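Local coordinates for protein probable amidase (Thermus thermophilus, PDB 2DC0) that is a probable amidase, its chain folded round a large mixed beta sheet with helices packed about it, in an assembly of two chains, at residues G247-E252 and I382-P387; V355-A360 and V368-G373. One frame throughout, in Å; residues are numbered along the deposited sequence.

Contact 1: residues G247-E252 and I382-P387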
loop_
_atom_site.group_PDB
_atom_site.type_symbol
_atom_site.label_atom_id
_atom_site.label_comp_id
_atom_site.label_asym_id
_atom_site.label_seq_id
_atom_site.Cartn_x
_atom_site.Cartn_y
_atom_site.Cartn_z
ATOM N N GLY A 247 -25.801 -6.977 1.352
ATOM C CA GLY A 247 -26.315 -7.444 0.078
ATOM C C GLY A 247 -25.388 -8.305 -0.768
ATOM O O GLY A 247 -25.748 -8.689 -1.880
ATOM N N ARG A 248 -24.209 -8.636 -0.259
ATOM C CA ARG A 248 -23.276 -9.438 -1.043
ATOM C C ARG A 248 -23.161 -10.903 -0.633
ATOM O O ARG A 248 -22.331 -11.639 -1.161
ATOM C CB ARG A 248 -21.896 -8.775 -1.043
ATOM C CG ARG A 248 -21.892 -7.411 -1.735
ATOM C CD ARG A 248 -20.512 -7.031 -2.240
ATOM N NE ARG A 248 -20.475 -5.711 -2.872
ATOM C CZ ARG A 248 -20.849 -5.443 -4.123
ATOM N NH1 ARG A 248 -21.304 -6.404 -4.918
ATOM N NH2 ARG A 248 -20.754 -4.201 -4.586
ATOM N N LEU A 249 -24.001 -11.329 0.300
ATOM C CA LEU A 249 -23.991 -12.713 0.752
ATOM C C LEU A 249 -25.301 -13.393 0.376
ATOM O O LEU A 249 -26.322 -12.730 0.200
ATOM C CB LEU A 249 -23.823 -12.768 2.275
ATOM C CG LEU A 249 -22.514 -12.228 2.848
ATOM C CD1 LEU A 249 -22.532 -12.348 4.362
ATOM C CD2 LEU A 249 -21.347 -12.998 2.263
ATOM N N GLY A 250 -25.265 -14.714 0.232
ATOM C CA GLY A 250 -26.481 -15.442 -0.063
ATOM C C GLY A 250 -27.165 -15.613 1.285
ATOM O O GLY A 250 -26.492 -15.636 2.312
ATOM N N VAL A 251 -28.489 -15.720 1.296
ATOM C CA VAL A 251 -29.248 -15.876 2.542
ATOM C C VAL A 251 -28.717 -16.934 3.520
ATOM O O VAL A 251 -28.645 -16.680 4.724
ATOM C CB VAL A 251 -30.738 -16.199 2.246
ATOM C CG1 VAL A 251 -31.486 -16.478 3.547
ATOM C CG2 VAL A 251 -31.391 -15.018 1.521
ATOM N N GLU A 252 -28.350 -18.110 3.010
ATOM C CA GLU A 252 -27.857 -19.186 3.872
ATOM C C GLU A 252 -26.475 -18.936 4.475
ATOM O O GLU A 252 -26.223 -19.307 5.623
ATOM C CB GLU A 252 -27.847 -20.527 3.122
ATOM C CG GLU A 252 -29.227 -21.057 2.712
ATOM C CD GLU A 252 -30.239 -21.041 3.855
ATOM O OE1 GLU A 252 -29.939 -21.577 4.946
ATOM O OE2 GLU A 252 -31.346 -20.501 3.658
ATOM N N ILE A 382 -15.894 -12.995 -6.536
ATOM C CA ILE A 382 -14.575 -12.385 -6.442
ATOM C C ILE A 382 -14.567 -11.128 -5.569
ATOM O O ILE A 382 -13.547 -10.779 -4.971
ATOM C CB ILE A 382 -14.028 -12.062 -7.864
ATOM C CG1 ILE A 382 -12.505 -12.080 -7.860
ATOM C CG2 ILE A 382 -14.539 -10.710 -8.336
ATOM C CD1 ILE A 382 -11.914 -13.454 -7.688
ATOM N N THR A 383 -15.715 -10.464 -5.471
ATOM C CA THR A 383 -15.815 -9.237 -4.684
ATOM C C THR A 383 -15.420 -9.376 -3.215
ATOM O O THR A 383 -14.816 -8.464 -2.647
ATOM C CB THR A 383 -17.244 -8.652 -4.741
ATOM O OG1 THR A 383 -17.612 -8.419 -6.107
ATOM C CG2 THR A 383 -17.309 -7.332 -3.987
ATOM N N LEU A 384 -15.733 -10.518 -2.561
ATOM C CA LEU A 384 -15.413 -10.754 -1.156
ATOM C C LEU A 384 -13.921 -10.948 -0.882
ATOM O O LEU A 384 -13.426 -10.611 0.194
ATOM C CB LEU A 384 -16.169 -11.982 -0.646
ATOM C CG LEU A 384 -17.693 -11.862 -0.682
ATOM C CD1 LEU A 384 -18.317 -13.165 -0.221
ATOM C CD2 LEU A 384 -18.139 -10.701 0.190
ATOM N N THR A 385 -13.203 -11.483 -1.856
ATOM C CA THR A 385 -11.783 -11.747 -1.675
ATOM C C THR A 385 -10.801 -10.745 -2.273
ATOM O O THR A 385 -9.767 -10.449 -1.670
ATOM C CB THR A 385 -11.435 -13.136 -2.232
ATOM O OG1 THR A 385 -11.960 -13.262 -3.561
ATOM C CG2 THR A 385 -12.041 -14.227 -1.354
ATOM N N LEU A 386 -11.120 -10.203 -3.440
ATOM C CA LEU A 386 -10.196 -9.298 -4.114
ATOM C C LEU A 386 -9.599 -8.099 -3.362
ATOM O O LEU A 386 -8.463 -7.717 -3.626
ATOM C CB LEU A 386 -10.824 -8.829 -5.441
ATOM C CG LEU A 386 -12.044 -7.892 -5.454
ATOM C CD1 LEU A 386 -11.594 -6.469 -5.172
ATOM C CD2 LEU A 386 -12.716 -7.958 -6.840
ATOM N N PRO A 387 -10.334 -7.501 -2.410
ATOM C CA PRO A 387 -9.757 -6.348 -1.705
ATOM C C PRO A 387 -8.452 -6.635 -0.971
ATOM O O PRO A 387 -7.521 -5.832 -0.997
ATOM C CB PRO A 387 -10.865 -5.946 -0.725
ATOM C CG PRO A 387 -12.121 -6.439 -1.395
ATOM C CD PRO A 387 -11.689 -7.790 -1.909
#

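Contact 2: residues V355-A360 and V368-G373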
loop_
_atom_site.group_PDB
_atom_site.type_symbol
_atom_site.label_atom_id
_atom_site.label_comp_id
_atom_site.label_asym_id
_atom_site.label_seq_id
_atom_site.Cartn_x
_atom_site.Cartn_y
_atom_site.Cartn_z
ATOM N N VAL A 355 -15.687 -16.205 2.812
ATOM C CA VAL A 355 -14.788 -16.166 1.669
ATOM C C VAL A 355 -15.613 -16.314 0.390
ATOM O O VAL A 355 -15.118 -16.070 -0.710
ATOM C CB VAL A 355 -13.749 -17.305 1.738
ATOM C CG1 VAL A 355 -14.397 -18.631 1.382
ATOM C CG2 VAL A 355 -12.588 -16.999 0.806
ATOM N N GLN A 356 -16.877 -16.702 0.555
ATOM C CA GLN A 356 -17.801 -16.911 -0.556
ATOM C C GLN A 356 -19.228 -16.557 -0.099
ATOM O O GLN A 356 -19.557 -16.676 1.085
ATOM C CB GLN A 356 -17.749 -18.383 -0.979
ATOM C CG GLN A 356 -18.076 -19.324 0.182
ATOM C CD GLN A 356 -17.632 -20.746 -0.056
ATOM O OE1 GLN A 356 -18.270 -21.507 -0.788
ATOM N NE2 GLN A 356 -16.519 -21.111 0.551
ATOM N N PRO A 357 -20.089 -16.117 -1.028
ATOM C CA PRO A 357 -21.469 -15.761 -0.676
ATOM C C PRO A 357 -22.412 -16.955 -0.698
ATOM O O PRO A 357 -23.509 -16.903 -0.137
ATOM C CB PRO A 357 -21.840 -14.750 -1.748
ATOM C CG PRO A 357 -21.146 -15.333 -2.962
ATOM C CD PRO A 357 -19.773 -15.673 -2.400
ATOM N N LEU A 358 -21.964 -18.025 -1.340
ATOM C CA LEU A 358 -22.758 -19.234 -1.500
ATOM C C LEU A 358 -21.856 -20.458 -1.622
ATOM O O LEU A 358 -20.656 -20.334 -1.874
ATOM C CB LEU A 358 -23.573 -19.132 -2.799
ATOM C CG LEU A 358 -24.542 -17.961 -3.009
ATOM C CD1 LEU A 358 -24.655 -17.661 -4.492
ATOM C CD2 LEU A 358 -25.895 -18.304 -2.409
ATOM N N PRO A 359 -22.424 -21.662 -1.433
ATOM C CA PRO A 359 -21.589 -22.855 -1.569
ATOM C C PRO A 359 -21.262 -22.972 -3.055
ATOM O O PRO A 359 -21.897 -22.314 -3.883
ATOM C CB PRO A 359 -22.504 -23.978 -1.077
ATOM C CG PRO A 359 -23.876 -23.468 -1.436
ATOM C CD PRO A 359 -23.794 -22.017 -1.021
ATOM N N ALA A 360 -20.266 -23.785 -3.389
ATOM C CA ALA A 360 -19.875 -23.975 -4.785
ATOM C C ALA A 360 -21.107 -24.315 -5.620
ATOM O O ALA A 360 -21.836 -25.252 -5.311
ATOM C CB ALA A 360 -18.841 -25.094 -4.884
ATOM N N VAL A 368 -26.135 -16.017 -10.117
ATOM C CA VAL A 368 -26.508 -16.586 -8.836
ATOM C C VAL A 368 -27.483 -15.696 -8.082
ATOM O O VAL A 368 -27.715 -14.542 -8.451
ATOM C CB VAL A 368 -25.269 -16.818 -7.956
ATOM C CG1 VAL A 368 -24.290 -17.727 -8.679
ATOM C CG2 VAL A 368 -24.610 -15.478 -7.616
ATOM N N GLU A 369 -28.046 -16.248 -7.018
ATOM C CA GLU A 369 -29.004 -15.537 -6.191
ATOM C C GLU A 369 -28.397 -15.073 -4.873
ATOM O O GLU A 369 -28.062 -15.891 -4.018
ATOM C CB GLU A 369 -30.208 -16.438 -5.893
ATOM C CG GLU A 369 -31.395 -16.228 -6.813
ATOM C CD GLU A 369 -31.953 -14.821 -6.713
ATOM O OE1 GLU A 369 -32.282 -14.385 -5.586
ATOM O OE2 GLU A 369 -32.058 -14.151 -7.761
ATOM N N LEU A 370 -28.251 -13.762 -4.717
ATOM C CA LEU A 370 -27.727 -13.203 -3.479
ATOM C C LEU A 370 -28.918 -12.651 -2.706
ATOM O O LEU A 370 -30.025 -12.574 -3.237
ATOM C CB LEU A 370 -26.735 -12.070 -3.758
ATOM C CG LEU A 370 -25.469 -12.433 -4.537
ATOM C CD1 LEU A 370 -24.554 -11.221 -4.611
ATOM C CD2 LEU A 370 -24.762 -13.597 -3.847
ATOM N N GLU A 371 -28.688 -12.259 -1.458
ATOM C CA GLU A 371 -29.754 -11.720 -0.627
ATOM C C GLU A 371 -30.357 -10.451 -1.237
ATOM O O GLU A 371 -31.486 -10.071 -0.916
ATOM C CB GLU A 371 -29.223 -11.442 0.791
ATOM C CG GLU A 371 -28.193 -10.316 0.889
ATOM C CD GLU A 371 -27.285 -10.454 2.103
ATOM O OE1 GLU A 371 -27.733 -11.022 3.120
ATOM O OE2 GLU A 371 -26.125 -9.987 2.052
ATOM N N SER A 372 -29.611 -9.817 -2.136
ATOM C CA SER A 372 -30.055 -8.585 -2.784
ATOM C C SER A 372 -30.545 -8.779 -4.221
ATOM O O SER A 372 -30.856 -7.804 -4.905
ATOM C CB SER A 372 -28.915 -7.568 -2.790
ATOM O OG SER A 372 -27.807 -8.086 -3.505
ATOM N N GLY A 373 -30.607 -10.025 -4.680
ATOM C CA GLY A 373 -31.062 -10.288 -6.034
ATOM C C GLY A 373 -30.033 -11.016 -6.880
ATOM O O GLY A 373 -28.962 -11.373 -6.390
#

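Contact 1: residues G247-E252 and I382-P387
L249 and L384 make the buried half of this contact. They touch by one methyl each, L249 CD2 to L384 CD1 at 3.9 Å, and the two side chains cross at about a right angle. L384 has CG anti to its carbonyl carbon (chi1 -62°), which carries the branched end toward 247-250. There its other methyl, CD2, lies 4.4 Å from R248 CB.

The other half reaches a more open side and belongs to R248, which is partly exposed. Its chain runs extended from CG to NE past T383, again at about a right angle. The methyl T383 CG2 is 3.7 Å from R248 CD. The same methyl sits over one face of the guanidinium, 3.6 Å above its plane and offset toward the rim. This is van der Waals packing of a methyl on the flat group. T383 OG1 is used elsewhere, in a hydrogen bond with E379 O. K375 NZ lies close to R248 NH1, a like-charged neighbour that may be mildly unfavourable.

The contact joins two parts of the chain that each lead into a helix. G250 is the N-cap residue of helix 251-263. The segment 382-387 runs from the end of helix 377-382 into helix 386-390. Y282 of helix 281-296 packs on T383, while L245 of helix 242-245 and P357 pack on L384.

Contact 2: residues V355-A360 and V368-G373
L358 and V368 run past each other in opposite directions, and their overlap is the centre of this contact. L358 CD1 rests against the branch point of the valine, 3.6 Å from V368 CB and 3.8 Å from V368 CG2. L358 CG is anti to the carbonyl carbon (chi1 -58°), which points the side chain at the strand; its two methyls then meet different parts of it. CD1 goes to the V368 side chain. CD2 meets the backbone instead, 3.6 Å from E369 O.

L370 comes in at another angle. Its side chain crosses the ring of P357 obliquely and meets it with one methyl, L370 CD2 to P357 CB at 3.8 Å. That methyl is also 4.1 Å from L358 CD1, so it touches both residues of the loop. All these side-chain meetings are apolar. The carboxylate of E369 leads away from the loop and forms a salt bridge with R374.

From L370 to G373 the chain makes a type I turn, with backbone bonds in both directions between these two residues. This is the turn of a beta hairpin made of strands 367-370 and 373-376. The hairpin packs against the loop that follows strand 350-354 of the large mixed sheet. F381 of helix 377-382 touches P357, L358 and V368.

Contacts 1 and 2 are neighbours, with centres about 7 Å apart, and contact 2 is nested in the chain loop that contact 1 closes. They share no segment but are bonded to each other. G250 N and P357 O probably form a hydrogen bond, as do S372 OG and G247 O; E371 OE2 accepts from L249 N. Both contacts are mostly buried, each with a more open edge: R248 in contact 1, E369 in contact 2. Contact 1 joins two segments that lead into helices and mixes leucine packing with a methyl over a guanidinium. Contact 2 sets a hairpin on a loop from the large sheet by aliphatic packing.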